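Long-range contacts in meso-diaminopimelate dehydrogenase (Clostridium tetani, PDB 3WGZ), which probably catalyses the reversible NADP+-dependent oxidative deamination of meso-2,6-diaminopimelate at its D-configured centre: residues K141-T146 / Q188-T193; H145-K150 / F252-G257; G151-H156 / Q171-I176; G165-I170 / Y202-E207. The protein carries 6 engineered substitutions. One frame throughout, in Å; residues are numbered along the deposited sequence.

Interaction 1 of 4, residues K141-T146 / Q188-T193; sequences KGKTHT and QCDFTT
Lys143 and His145, two residues apart on the edge strand of the antiparallel sheet in the C-terminal domain, both point toward the segment 188-193, most of it loop, and they grip it in different ways: one by a salt bridge, the other by a T-shaped aromatic pair. The loop leads from helix 177-184 to helix 193-196 and adds no strand to the sheet, so side chains carry the contact.

The lysine can be followed outward from CB. Its CG passes the carbonyl of Cys189, 4.0 Å from that residue's O. A bend at chi2 (-79°) then turns the chain toward the carboxylate of Asp190, where Lys143 CD comes 3.8 Å from OD1 and Lys143 CE 3.6 Å from OD2. At the tip, Lys143 NZ donates to Asp190 OD2 over 3.2 Å, reaching the syn side of the carboxylate but 23° out of its plane. The two side chains cross at about a right angle on the protein surface.

His145 is buried by contrast. The edge of Phe191 is directed at its face, with the ring planes 63° apart, while Cys189 O sits near the imidazole plane at the ring's edge. Helix 177-184 flanks both aromatics, with Ala183 touching His145 and Lys182 touching Phe191. At the first residue of the segment, Gln188 extends beyond CG to bring NE2 3.2 Å from Gly142 CA, and the same NE2 makes a weak hydrogen bond to Ser256 O on the adjacent strand. Over the imidazole of His145, Phe191 CD2 stands 3.9 Å above the centre of the ring.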
loop_
_atom_site.group_PDB
_atom_site.type_symbol
_atom_site.label_atom_id
_atom_site.label_comp_id
_atom_site.label_asym_id
_atom_site.label_seq_id
_atom_site.Cartn_x
_atom_site.Cartn_y
_atom_site.Cartn_z
ATOM N N LYS B 141 -4.517 8.233 -15.091
ATOM C CA LYS B 141 -4.044 8.026 -16.450
ATOM C C LYS B 141 -2.804 7.140 -16.398
ATOM O O LYS B 141 -1.709 7.601 -16.093
ATOM C CB LYS B 141 -3.690 9.359 -17.113
ATOM C CG LYS B 141 -4.874 10.266 -17.366
ATOM C CD LYS B 141 -5.751 9.707 -18.455
ATOM C CE LYS B 141 -6.998 10.551 -18.628
ATOM N NZ LYS B 141 -7.879 10.471 -17.431
ATOM N N GLY B 142 -2.991 5.859 -16.688
ATOM C CA GLY B 142 -1.883 4.926 -16.670
ATOM C C GLY B 142 -2.348 3.485 -16.773
ATOM O O GLY B 142 -3.541 3.222 -16.983
ATOM N N LYS B 143 -1.402 2.558 -16.625
ATOM C CA LYS B 143 -1.680 1.131 -16.698
ATOM C C LYS B 143 -1.394 0.465 -15.357
ATOM O O LYS B 143 -0.568 0.935 -14.580
ATOM C CB LYS B 143 -0.781 0.456 -17.736
ATOM C CG LYS B 143 -0.756 1.074 -19.109
ATOM C CD LYS B 143 -1.966 0.699 -19.929
ATOM C CE LYS B 143 -1.791 1.187 -21.363
ATOM N NZ LYS B 143 -3.062 1.122 -22.125
ATOM N N THR B 144 -2.071 -0.647 -15.109
ATOM C CA THR B 144 -1.885 -1.419 -13.893
ATOM C C THR B 144 -1.463 -2.819 -14.297
ATOM O O THR B 144 -2.176 -3.501 -15.033
ATOM C CB THR B 144 -3.181 -1.541 -13.075
ATOM O OG1 THR B 144 -3.512 -0.268 -12.511
ATOM C CG2 THR B 144 -3.012 -2.573 -11.961
ATOM N N HIS B 145 -0.304 -3.242 -13.815
ATOM C CA HIS B 145 0.202 -4.564 -14.125
ATOM C C HIS B 145 0.408 -5.377 -12.863
ATOM O O HIS B 145 1.113 -4.957 -11.951
ATOM C CB HIS B 145 1.523 -4.450 -14.888
ATOM C CG HIS B 145 1.414 -3.653 -16.148
ATOM N ND1 HIS B 145 0.560 -4.004 -17.174
ATOM C CD2 HIS B 145 2.035 -2.518 -16.546
ATOM C CE1 HIS B 145 0.661 -3.119 -18.148
ATOM N NE2 HIS B 145 1.548 -2.207 -17.793
ATOM N N THR B 146 -0.224 -6.544 -12.823
ATOM C CA THR B 146 -0.101 -7.439 -11.692
ATOM C C THR B 146 0.651 -8.697 -12.124
ATOM O O THR B 146 0.244 -9.369 -13.072
ATOM C CB THR B 146 -1.479 -7.860 -11.172
ATOM O OG1 THR B 146 -2.201 -6.703 -10.739
ATOM C CG2 THR B 146 -1.335 -8.823 -10.007
ATOM N N GLN B 188 4.811 3.482 -20.810
ATOM C CA GLN B 188 3.518 2.818 -20.770
ATOM C C GLN B 188 3.369 1.869 -21.951
ATOM O O GLN B 188 3.789 2.172 -23.070
ATOM C CB GLN B 188 2.392 3.860 -20.769
ATOM C CG GLN B 188 2.484 4.876 -19.617
ATOM C CD GLN B 188 1.295 5.835 -19.560
ATOM O OE1 GLN B 188 1.016 6.560 -20.518
ATOM N NE2 GLN B 188 0.594 5.841 -18.431
ATOM N N CYS B 189 2.772 0.713 -21.685
ATOM C CA CYS B 189 2.567 -0.300 -22.707
ATOM C C CYS B 189 1.765 -1.459 -22.128
ATOM O O CYS B 189 1.653 -1.610 -20.914
ATOM C CB CYS B 189 3.912 -0.828 -23.189
ATOM S SG CYS B 189 4.823 -1.626 -21.863
ATOM N N ASP B 190 1.212 -2.275 -23.014
ATOM C CA ASP B 190 0.440 -3.431 -22.605
ATOM C C ASP B 190 1.270 -4.670 -22.851
ATOM O O ASP B 190 2.069 -4.721 -23.786
ATOM C CB ASP B 190 -0.863 -3.496 -23.393
ATOM C CG ASP B 190 -1.842 -2.433 -22.963
ATOM O OD1 ASP B 190 -2.376 -2.551 -21.839
ATOM O OD2 ASP B 190 -2.064 -1.479 -23.740
ATOM N N PHE B 191 1.088 -5.674 -22.007
ATOM C CA PHE B 191 1.856 -6.895 -22.155
ATOM C C PHE B 191 1.040 -8.077 -22.632
ATOM O O PHE B 191 -0.113 -8.260 -22.240
ATOM C CB PHE B 191 2.537 -7.240 -20.834
ATOM C CG PHE B 191 3.669 -6.331 -20.492
ATOM C CD1 PHE B 191 4.799 -6.286 -21.293
ATOM C CD2 PHE B 191 3.600 -5.498 -19.384
ATOM C CE1 PHE B 191 5.848 -5.426 -20.996
ATOM C CE2 PHE B 191 4.643 -4.633 -19.077
ATOM C CZ PHE B 191 5.771 -4.597 -19.886
ATOM N N THR B 192 1.657 -8.864 -23.501
ATOM C CA THR B 192 1.044 -10.068 -24.031
ATOM C C THR B 192 1.201 -11.093 -22.918
ATOM O O THR B 192 2.021 -10.914 -22.017
ATOM C CB THR B 192 1.806 -10.571 -25.263
ATOM O OG1 THR B 192 3.143 -10.935 -24.880
ATOM C CG2 THR B 192 1.870 -9.478 -26.329
ATOM N N THR B 193 0.422 -12.165 -22.966
ATOM C CA THR B 193 0.530 -13.197 -21.941
ATOM C C THR B 193 1.967 -13.700 -21.882
ATOM O O THR B 193 2.576 -13.775 -20.811
ATOM C CB THR B 193 -0.388 -14.394 -22.252
ATOM O OG1 THR B 193 -1.760 -14.000 -22.123
ATOM C CG2 THR B 193 -0.103 -15.532 -21.307
#

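Interaction 2 of 4, residues H145-K150 / F252-G257; sequences HTFWGK and FVIRSG
Strand segments 145-147 and 252-257 run antiparallel, their axes 4.6 Å apart at closest approach, with His145-Ile254 and Phe147-Phe252 as hydrogen-bonded pairs and Thr146-Val253 as the non-hydrogen-bonded pair between them. Four N-H...O=C bonds join the strands. His145 N to Ile254 O measures 2.8 Å and is nearly straight, at 172°. Phe147 and Phe252 exchange the other two-bond ring, in which the bond from Phe252 N to Phe147 O has its donor tilted 34° from the carbonyl plane. Between the rings, Thr146 CA approaches Phe252 O at 3.2 Å in a CA-H...O contact, so Phe252 O takes a weaker C-H partner in addition to the N-H of Phe147.

Side chains alternate between the two faces of the sheet. Thr146 and Val253 lie side by side on one face and point the same way, with OG1 of the threonine 4.1 Å from CG2 of the valine. The methyl CG2 of Thr146, anti to the backbone N, covers one face of the Trp148 indole near its rim. On the opposite face, with His145, Phe147 CB meets Phe252 CD1 at 4.1 Å. Further along the same face, Phe147 CE1 reaches Ile254 CD1 at 4.4 Å.

Strand 249-258, to which 252-257 belongs, is the middle one of three, bonded on its other side to strand 264-273. Helix 123-138 packs against the Thr146-Val253 face through Phe128, whereas Leu180 of helix 177-184 covers both phenylalanines on the other, and Pro175 at the end of strand 166-175 also touches Phe147.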
loop_
_atom_site.group_PDB
_atom_site.type_symbol
_atom_site.label_atom_id
_atom_site.label_comp_id
_atom_site.label_asym_id
_atom_site.label_seq_id
_atom_site.Cartn_x
_atom_site.Cartn_y
_atom_site.Cartn_z
ATOM N N HIS B 145 -0.304 -3.242 -13.815
ATOM C CA HIS B 145 0.202 -4.564 -14.125
ATOM C C HIS B 145 0.408 -5.377 -12.863
ATOM O O HIS B 145 1.113 -4.957 -11.951
ATOM C CB HIS B 145 1.523 -4.450 -14.888
ATOM C CG HIS B 145 1.414 -3.653 -16.148
ATOM N ND1 HIS B 145 0.560 -4.004 -17.174
ATOM C CD2 HIS B 145 2.035 -2.518 -16.546
ATOM C CE1 HIS B 145 0.661 -3.119 -18.148
ATOM N NE2 HIS B 145 1.548 -2.207 -17.793
ATOM N N THR B 146 -0.224 -6.544 -12.823
ATOM C CA THR B 146 -0.101 -7.439 -11.692
ATOM C C THR B 146 0.651 -8.697 -12.124
ATOM O O THR B 146 0.244 -9.369 -13.072
ATOM C CB THR B 146 -1.479 -7.860 -11.172
ATOM O OG1 THR B 146 -2.201 -6.703 -10.739
ATOM C CG2 THR B 146 -1.335 -8.823 -10.007
ATOM N N PHE B 147 1.756 -9.006 -11.452
ATOM C CA PHE B 147 2.508 -10.219 -11.771
ATOM C C PHE B 147 2.417 -11.105 -10.539
ATOM O O PHE B 147 2.378 -10.606 -9.411
ATOM C CB PHE B 147 4.000 -9.937 -12.047
ATOM C CG PHE B 147 4.258 -8.993 -13.194
ATOM C CD1 PHE B 147 4.013 -7.630 -13.063
ATOM C CD2 PHE B 147 4.780 -9.464 -14.392
ATOM C CE1 PHE B 147 4.286 -6.752 -14.109
ATOM C CE2 PHE B 147 5.057 -8.597 -15.444
ATOM C CZ PHE B 147 4.808 -7.234 -15.299
ATOM N N TRP B 148 2.386 -12.413 -10.740
ATOM C CA TRP B 148 2.321 -13.327 -9.612
ATOM C C TRP B 148 3.662 -14.033 -9.456
ATOM O O TRP B 148 3.948 -15.012 -10.138
ATOM C CB TRP B 148 1.159 -14.294 -9.811
ATOM C CG TRP B 148 -0.139 -13.559 -9.649
ATOM C CD1 TRP B 148 -0.773 -13.262 -8.471
ATOM C CD2 TRP B 148 -0.899 -12.915 -10.681
ATOM N NE1 TRP B 148 -1.876 -12.475 -8.706
ATOM C CE2 TRP B 148 -1.978 -12.247 -10.054
ATOM C CE3 TRP B 148 -0.773 -12.835 -12.075
ATOM C CZ2 TRP B 148 -2.928 -11.507 -10.777
ATOM C CZ3 TRP B 148 -1.717 -12.099 -12.793
ATOM C CH2 TRP B 148 -2.783 -11.446 -12.139
ATOM N N GLY B 149 4.485 -13.454 -8.569
ATOM C CA GLY B 149 5.837 -13.921 -8.263
ATOM C C GLY B 149 5.966 -15.417 -8.289
ATOM O O GLY B 149 4.946 -16.107 -8.326
ATOM N N LYS B 150 7.199 -15.921 -8.249
ATOM C CA LYS B 150 7.418 -17.362 -8.306
ATOM C C LYS B 150 6.534 -18.133 -7.342
ATOM O O LYS B 150 6.630 -17.974 -6.129
ATOM C CB LYS B 150 8.886 -17.712 -8.051
ATOM C CG LYS B 150 9.169 -19.211 -8.150
ATOM C CD LYS B 150 10.658 -19.502 -8.192
ATOM C CE LYS B 150 10.912 -20.999 -8.230
ATOM N NZ LYS B 150 12.363 -21.311 -8.358
ATOM N N PHE B 252 3.893 -8.901 -7.896
ATOM C CA PHE B 252 4.055 -7.461 -7.994
ATOM C C PHE B 252 2.792 -6.782 -8.518
ATOM O O PHE B 252 2.070 -7.330 -9.358
ATOM C CB PHE B 252 5.189 -7.089 -8.968
ATOM C CG PHE B 252 6.495 -7.794 -8.707
ATOM C CD1 PHE B 252 6.630 -9.153 -8.956
ATOM C CD2 PHE B 252 7.583 -7.094 -8.213
ATOM C CE1 PHE B 252 7.831 -9.805 -8.717
ATOM C CE2 PHE B 252 8.790 -7.735 -7.964
ATOM C CZ PHE B 252 8.919 -9.090 -8.215
ATOM N N VAL B 253 2.539 -5.583 -8.014
ATOM C CA VAL B 253 1.443 -4.776 -8.498
ATOM C C VAL B 253 2.127 -3.463 -8.837
ATOM O O VAL B 253 2.735 -2.815 -7.976
ATOM C CB VAL B 253 0.355 -4.543 -7.465
ATOM C CG1 VAL B 253 -0.643 -3.530 -8.019
ATOM C CG2 VAL B 253 -0.357 -5.860 -7.152
ATOM N N ILE B 254 2.046 -3.088 -10.106
ATOM C CA ILE B 254 2.693 -1.883 -10.578
ATOM C C ILE B 254 1.765 -0.954 -11.338
ATOM O O ILE B 254 1.016 -1.385 -12.223
ATOM C CB ILE B 254 3.880 -2.255 -11.483
ATOM C CG1 ILE B 254 4.921 -3.039 -10.666
ATOM C CG2 ILE B 254 4.468 -1.006 -12.109
ATOM C CD1 ILE B 254 6.043 -3.627 -11.497
ATOM N N ARG B 255 1.815 0.325 -10.982
ATOM C CA ARG B 255 1.006 1.325 -11.651
ATOM C C ARG B 255 1.983 2.239 -12.354
ATOM O O ARG B 255 2.739 2.970 -11.711
ATOM C CB ARG B 255 0.164 2.135 -10.655
ATOM C CG ARG B 255 -0.762 3.162 -11.311
ATOM C CD ARG B 255 -1.817 2.479 -12.205
ATOM N NE ARG B 255 -2.701 3.448 -12.851
ATOM C CZ ARG B 255 -3.714 3.145 -13.665
ATOM N NH1 ARG B 255 -4.000 1.884 -13.950
ATOM N NH2 ARG B 255 -4.434 4.117 -14.207
ATOM N N SER B 256 1.977 2.166 -13.678
ATOM C CA SER B 256 2.848 2.982 -14.500
ATOM C C SER B 256 1.932 4.045 -15.077
ATOM O O SER B 256 0.956 3.738 -15.764
ATOM C CB SER B 256 3.471 2.135 -15.618
ATOM O OG SER B 256 4.422 2.873 -16.365
ATOM N N GLY B 257 2.225 5.299 -14.776
ATOM C CA GLY B 257 1.375 6.350 -15.272
ATOM C C GLY B 257 2.118 7.628 -15.534
ATOM O O GLY B 257 3.320 7.741 -15.299
#

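Interaction 3 of 4, residues G151-H156 / Q171-I176. Engineered in segment 151-156: Leu154 (natural residue Gln). Engineered in segment 171-176: Ile173 (natural residue Thr). With DLE (D-leucine), chain C.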
loop_
_atom_site.group_PDB
_atom_site.type_symbol
_atom_site.label_atom_id
_atom_site.label_comp_id
_atom_site.label_asym_id
_atom_site.label_seq_id
_atom_site.Cartn_x
_atom_site.Cartn_y
_atom_site.Cartn_z
ATOM N N GLY B 151 5.669 -18.972 -7.903
ATOM C CA GLY B 151 4.754 -19.759 -7.098
ATOM C C GLY B 151 4.185 -20.918 -7.893
ATOM O O GLY B 151 4.103 -20.874 -9.124
ATOM N N VAL B 152 3.771 -21.959 -7.183
ATOM C CA VAL B 152 3.235 -23.142 -7.820
ATOM C C VAL B 152 1.770 -23.030 -8.230
ATOM O O VAL B 152 1.004 -22.231 -7.682
ATOM C CB VAL B 152 3.385 -24.356 -6.890
ATOM C CG1 VAL B 152 2.900 -25.604 -7.581
ATOM C CG2 VAL B 152 4.832 -24.489 -6.445
ATOM N N SER B 153 1.404 -23.827 -9.228
ATOM C CA SER B 153 0.029 -23.901 -9.708
ATOM C C SER B 153 -0.333 -25.364 -9.561
ATOM O O SER B 153 0.164 -26.208 -10.304
ATOM C CB SER B 153 -0.088 -23.496 -11.179
ATOM O OG SER B 153 0.319 -22.156 -11.367
ATOM N N LEU B 154 -1.170 -25.663 -8.574
ATOM C CA LEU B 154 -1.595 -27.033 -8.327
ATOM C C LEU B 154 -2.078 -27.650 -9.637
ATOM O O LEU B 154 -1.681 -28.763 -9.997
ATOM C CB LEU B 154 -2.718 -27.062 -7.282
ATOM C CG LEU B 154 -2.439 -26.571 -5.848
ATOM C CD1 LEU B 154 -2.044 -25.099 -5.845
ATOM C CD2 LEU B 154 -3.689 -26.769 -4.994
ATOM N N GLY B 155 -2.922 -26.908 -10.350
ATOM C CA GLY B 155 -3.460 -27.390 -11.608
ATOM C C GLY B 155 -2.395 -27.805 -12.599
ATOM O O GLY B 155 -2.413 -28.932 -13.094
ATOM N N HIS B 156 -1.467 -26.900 -12.895
ATOM C CA HIS B 156 -0.402 -27.207 -13.839
ATOM C C HIS B 156 0.446 -28.394 -13.405
ATOM O O HIS B 156 1.017 -29.089 -14.241
ATOM C CB HIS B 156 0.488 -25.987 -14.056
ATOM C CG HIS B 156 -0.163 -24.905 -14.855
ATOM N ND1 HIS B 156 -1.159 -24.100 -14.347
ATOM C CD2 HIS B 156 0.019 -24.515 -16.139
ATOM C CE1 HIS B 156 -1.561 -23.258 -15.283
ATOM N NE2 HIS B 156 -0.862 -23.489 -16.380
ATOM N N GLN B 171 5.282 -27.472 -11.091
ATOM C CA GLN B 171 5.352 -26.318 -11.972
ATOM C C GLN B 171 5.372 -25.002 -11.219
ATOM O O GLN B 171 4.751 -24.869 -10.164
ATOM C CB GLN B 171 4.162 -26.322 -12.936
ATOM C CG GLN B 171 4.098 -25.104 -13.844
ATOM C CD GLN B 171 3.205 -23.975 -13.317
ATOM O OE1 GLN B 171 3.008 -23.815 -12.114
ATOM N NE2 GLN B 171 2.669 -23.176 -14.240
ATOM N N TYR B 172 6.075 -24.024 -11.780
ATOM C CA TYR B 172 6.148 -22.701 -11.191
ATOM C C TYR B 172 5.775 -21.701 -12.262
ATOM O O TYR B 172 6.012 -21.934 -13.445
ATOM C CB TYR B 172 7.568 -22.376 -10.730
ATOM C CG TYR B 172 8.051 -23.161 -9.539
ATOM C CD1 TYR B 172 7.628 -22.840 -8.248
ATOM C CD2 TYR B 172 8.943 -24.224 -9.698
ATOM C CE1 TYR B 172 8.087 -23.554 -7.148
ATOM C CE2 TYR B 172 9.405 -24.943 -8.605
ATOM C CZ TYR B 172 8.975 -24.604 -7.336
ATOM O OH TYR B 172 9.429 -25.323 -6.258
ATOM N N ILE B 173 5.165 -20.599 -11.838
ATOM C CA ILE B 173 4.817 -19.522 -12.737
ATOM C C ILE B 173 5.744 -18.423 -12.230
ATOM O O ILE B 173 5.831 -18.195 -11.024
ATOM C CB ILE B 173 3.341 -19.092 -12.595
ATOM C CG1 ILE B 173 2.426 -20.231 -13.062
ATOM C CG2 ILE B 173 3.083 -17.845 -13.441
ATOM C CD1 ILE B 173 0.935 -19.926 -12.996
ATOM N N ILE B 174 6.450 -17.758 -13.133
ATOM C CA ILE B 174 7.378 -16.724 -12.717
ATOM C C ILE B 174 7.309 -15.473 -13.579
ATOM O O ILE B 174 7.314 -15.547 -14.809
ATOM C CB ILE B 174 8.839 -17.239 -12.765
ATOM C CG1 ILE B 174 8.932 -18.621 -12.100
ATOM C CG2 ILE B 174 9.779 -16.224 -12.099
ATOM C CD1 ILE B 174 10.279 -19.317 -12.295
ATOM N N PRO B 175 7.245 -14.299 -12.937
ATOM C CA PRO B 175 7.189 -13.053 -13.704
ATOM C C PRO B 175 8.498 -12.913 -14.475
ATOM O O PRO B 175 9.565 -13.255 -13.960
ATOM C CB PRO B 175 7.039 -11.986 -12.618
ATOM C CG PRO B 175 6.266 -12.713 -11.535
ATOM C CD PRO B 175 6.985 -14.057 -11.506
ATOM N N ILE B 176 8.419 -12.427 -15.708
ATOM C CA ILE B 176 9.613 -12.255 -16.513
ATOM C C ILE B 176 10.261 -10.922 -16.161
ATOM O O ILE B 176 9.633 -9.867 -16.261
ATOM C CB ILE B 176 9.261 -12.303 -17.996
ATOM C CG1 ILE B 176 8.644 -13.666 -18.318
ATOM C CG2 ILE B 176 10.500 -12.057 -18.837
ATOM C CD1 ILE B 176 8.002 -13.764 -19.690
HETATM N N DLE C . -5.191 -21.915 -9.488
HETATM C CA DLE C . -5.273 -23.373 -9.658
HETATM C CB DLE C . -5.261 -24.088 -8.305
HETATM C CG DLE C . -6.453 -23.625 -7.465
HETATM C CD1 DLE C . -7.757 -24.014 -8.166
HETATM C CD2 DLE C . -6.400 -24.296 -6.091
HETATM C C DLE C . -4.091 -23.857 -10.501
HETATM O O DLE C . -2.964 -23.397 -10.218
HETATM O OXT DLE C . -4.345 -24.660 -11.423
#
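Gln171 reaches His156 through two torsions: chi1 of 176° swings CG away from the backbone N, and a bend at chi2 (-95°) folds the amide back over the imidazole. The amide and ring planes are only 16° apart, and Gln171 NE2 hovers 3.3 Å above one face of the His156 ring, displaced toward its rim. Gln171 CD lies 3.5 Å from His156 CB, so the chain covers the root of the histidine too. The carbonyl end turns the other way, and Gln171 OE1 takes a weak bond from Ser153 N. Gly151 and Ile173 form an antiparallel hydrogen-bonded pair, adding the short, weakly bonded strand at 151-152 to the border of a mixed sheet; Ile173 N to Gly151 O spans 2.9 Å. Ser153 then occupies the N-cap position of helix 154-161, whose first turn faces the bound D-leucine. Leu154 N is 3.3 Å from the ligand's O, and a methyl of Leu154, an engineered residue, packs on the ligand's side chain. Ile173 is engineered as well. On the face of the sheet opposite Ile173, Val152 CG2 touches Tyr172 CE1 at 3.5 Å, while the tyrosine OH is hydrogen-bonded to His244.

Interaction 4 of 4, residues G165-I170 / Y202-E207; sequences GVKNGI and YVVPEE
Lys167 and Asn168 both face Val204 across the strands, the signature of a classic beta bulge. Val204 O receives two N-H groups: Lys167 N at 2.8 Å, coming nearly along the C=O axis, and Asn168 N in a weak bond of 3.4 Å. The extra residue shifts the register by one between Val166 and Asn168, where the chain also turns a corner. Regular antiparallel pairing follows, with Val204 N bonded to Asn168 O, and Tyr202 and Ile170 bonded to each other in both directions. Before the bulge, Gly165 O accepts a hydrogen bond from Glu206 N at 2.9 Å.

Side chains differ on the two sides of the bulge. Lys167 starts toward the partner strand, its CG 3.2 Å from Pro205 O, but bends at chi2 (-113°) and again at chi3, carrying its end away. Val166 CG1 meets Val203 CG1 at 3.5 Å, the two valines crossing at about a right angle. At the regular end, Ile170 CG2 lies between its own backbone N and carbonyl carbon and rests 4.0 Å from Tyr202 CB.

Helices cover both faces: Leu240 of helix 237-243 packs on Asn168, Ile170 and Val204, while Ile160 of helix 154-161 touches Val166 and Val203, and helix 211-219 adds Ile214 and Ile218 to these same valines. Strand 197-205 continues the sheet through backbone bonds of Val203 with His233 of strand 230-234 and with Ile235 just beyond it.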
loop_
_atom_site.group_PDB
_atom_site.type_symbol
_atom_site.label_atom_id
_atom_site.label_comp_id
_atom_site.label_asym_id
_atom_site.label_seq_id
_atom_site.Cartn_x
_atom_site.Cartn_y
_atom_site.Cartn_z
ATOM N N GLY B 165 5.442 -40.916 -19.284
ATOM C CA GLY B 165 6.836 -40.962 -18.879
ATOM C C GLY B 165 7.189 -40.086 -17.687
ATOM O O GLY B 165 8.352 -40.029 -17.282
ATOM N N VAL B 166 6.199 -39.396 -17.125
ATOM C CA VAL B 166 6.438 -38.536 -15.971
ATOM C C VAL B 166 6.059 -39.225 -14.662
ATOM O O VAL B 166 4.888 -39.501 -14.421
ATOM C CB VAL B 166 5.635 -37.227 -16.058
ATOM C CG1 VAL B 166 5.855 -36.401 -14.784
ATOM C CG2 VAL B 166 6.056 -36.433 -17.292
ATOM N N LYS B 167 7.057 -39.491 -13.824
ATOM C CA LYS B 167 6.840 -40.133 -12.530
ATOM C C LYS B 167 6.173 -39.154 -11.573
ATOM O O LYS B 167 5.149 -39.451 -10.954
ATOM C CB LYS B 167 8.172 -40.556 -11.920
ATOM C CG LYS B 167 8.968 -41.524 -12.754
ATOM C CD LYS B 167 9.066 -42.879 -12.080
ATOM C CE LYS B 167 9.845 -42.801 -10.781
ATOM N NZ LYS B 167 10.009 -44.158 -10.188
ATOM N N ASN B 168 6.786 -37.984 -11.451
ATOM C CA ASN B 168 6.284 -36.941 -10.576
ATOM C C ASN B 168 6.846 -35.614 -11.071
ATOM O O ASN B 168 7.791 -35.595 -11.869
ATOM C CB ASN B 168 6.733 -37.219 -9.141
ATOM C CG ASN B 168 5.940 -36.435 -8.119
ATOM O OD1 ASN B 168 4.852 -35.943 -8.412
ATOM N ND2 ASN B 168 6.470 -36.332 -6.906
ATOM N N GLY B 169 6.268 -34.507 -10.611
ATOM C CA GLY B 169 6.744 -33.210 -11.049
ATOM C C GLY B 169 6.024 -32.023 -10.443
ATOM O O GLY B 169 5.014 -32.170 -9.750
ATOM N N ILE B 170 6.547 -30.834 -10.718
ATOM C CA ILE B 170 5.969 -29.610 -10.192
ATOM C C ILE B 170 6.161 -28.463 -11.179
ATOM O O ILE B 170 7.083 -28.478 -12.009
ATOM C CB ILE B 170 6.624 -29.242 -8.843
ATOM C CG1 ILE B 170 5.898 -28.059 -8.203
ATOM C CG2 ILE B 170 8.093 -28.917 -9.059
ATOM C CD1 ILE B 170 6.387 -27.714 -6.797
ATOM N N TYR B 202 9.834 -28.855 -13.103
ATOM C CA TYR B 202 10.890 -29.743 -12.666
ATOM C C TYR B 202 10.230 -31.107 -12.692
ATOM O O TYR B 202 9.313 -31.385 -11.917
ATOM C CB TYR B 202 11.361 -29.380 -11.258
ATOM C CG TYR B 202 12.067 -28.044 -11.215
ATOM C CD1 TYR B 202 11.350 -26.851 -11.131
ATOM C CD2 TYR B 202 13.457 -27.976 -11.294
ATOM C CE1 TYR B 202 12.004 -25.616 -11.125
ATOM C CE2 TYR B 202 14.123 -26.751 -11.294
ATOM C CZ TYR B 202 13.395 -25.578 -11.211
ATOM O OH TYR B 202 14.064 -24.376 -11.227
ATOM N N VAL B 203 10.690 -31.952 -13.605
ATOM C CA VAL B 203 10.108 -33.268 -13.775
ATOM C C VAL B 203 11.021 -34.430 -13.429
ATOM O O VAL B 203 12.222 -34.406 -13.691
ATOM C CB VAL B 203 9.626 -33.451 -15.228
ATOM C CG1 VAL B 203 8.958 -34.806 -15.399
ATOM C CG2 VAL B 203 8.669 -32.325 -15.602
ATOM N N VAL B 204 10.423 -35.442 -12.817
ATOM C CA VAL B 204 11.126 -36.662 -12.464
ATOM C C VAL B 204 10.625 -37.660 -13.497
ATOM O O VAL B 204 9.462 -38.061 -13.476
ATOM C CB VAL B 204 10.753 -37.144 -11.045
ATOM C CG1 VAL B 204 11.498 -38.441 -10.722
ATOM C CG2 VAL B 204 11.094 -36.067 -10.030
ATOM N N PRO B 205 11.488 -38.043 -14.442
ATOM C CA PRO B 205 11.103 -38.996 -15.485
ATOM C C PRO B 205 11.157 -40.442 -15.011
ATOM O O PRO B 205 11.823 -40.756 -14.025
ATOM C CB PRO B 205 12.126 -38.725 -16.578
ATOM C CG PRO B 205 13.370 -38.458 -15.770
ATOM C CD PRO B 205 12.861 -37.549 -14.658
ATOM N N GLU B 206 10.448 -41.318 -15.715
ATOM C CA GLU B 206 10.451 -42.738 -15.391
ATOM C C GLU B 206 11.753 -43.273 -15.965
ATOM O O GLU B 206 12.456 -42.566 -16.686
ATOM C CB GLU B 206 9.268 -43.439 -16.055
ATOM C CG GLU B 206 7.953 -42.720 -15.857
ATOM C CD GLU B 206 6.921 -43.554 -15.123
ATOM O OE1 GLU B 206 7.191 -43.979 -13.975
ATOM O OE2 GLU B 206 5.833 -43.781 -15.700
ATOM N N GLU B 207 12.096 -44.511 -15.643
ATOM C CA GLU B 207 13.326 -45.066 -16.181
ATOM C C GLU B 207 13.085 -45.223 -17.674
ATOM O O GLU B 207 12.177 -45.947 -18.089
ATOM C CB GLU B 207 13.638 -46.410 -15.534
ATOM C CG GLU B 207 15.067 -46.849 -15.754
ATOM C CD GLU B 207 15.529 -47.852 -14.720
ATOM O OE1 GLU B 207 16.739 -48.178 -14.715
ATOM O OE2 GLU B 207 14.683 -48.306 -13.912
#

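From the N-terminal side, strand 142-147 is reached first and serves two contacts. Interaction 1 closes a loop to 188-193, and interaction 2, starting from the same stretch, closes the longest one, to 252-257. Interaction 3 joins 151-156 to 171-176 within both of these loops. Interaction 4, from 165-170 to 202-207, falls wholly within interaction 2 but crosses interactions 1 and 3. The strand 166-175 serves interactions 3 and 4, which touch where Val152 meets Ile170 and Tyr172 meets Tyr202. Pro175 also packs on Gly149, bringing the mixed sheet of interactions 3 and 4 against the three-stranded antiparallel sheet of interaction 2.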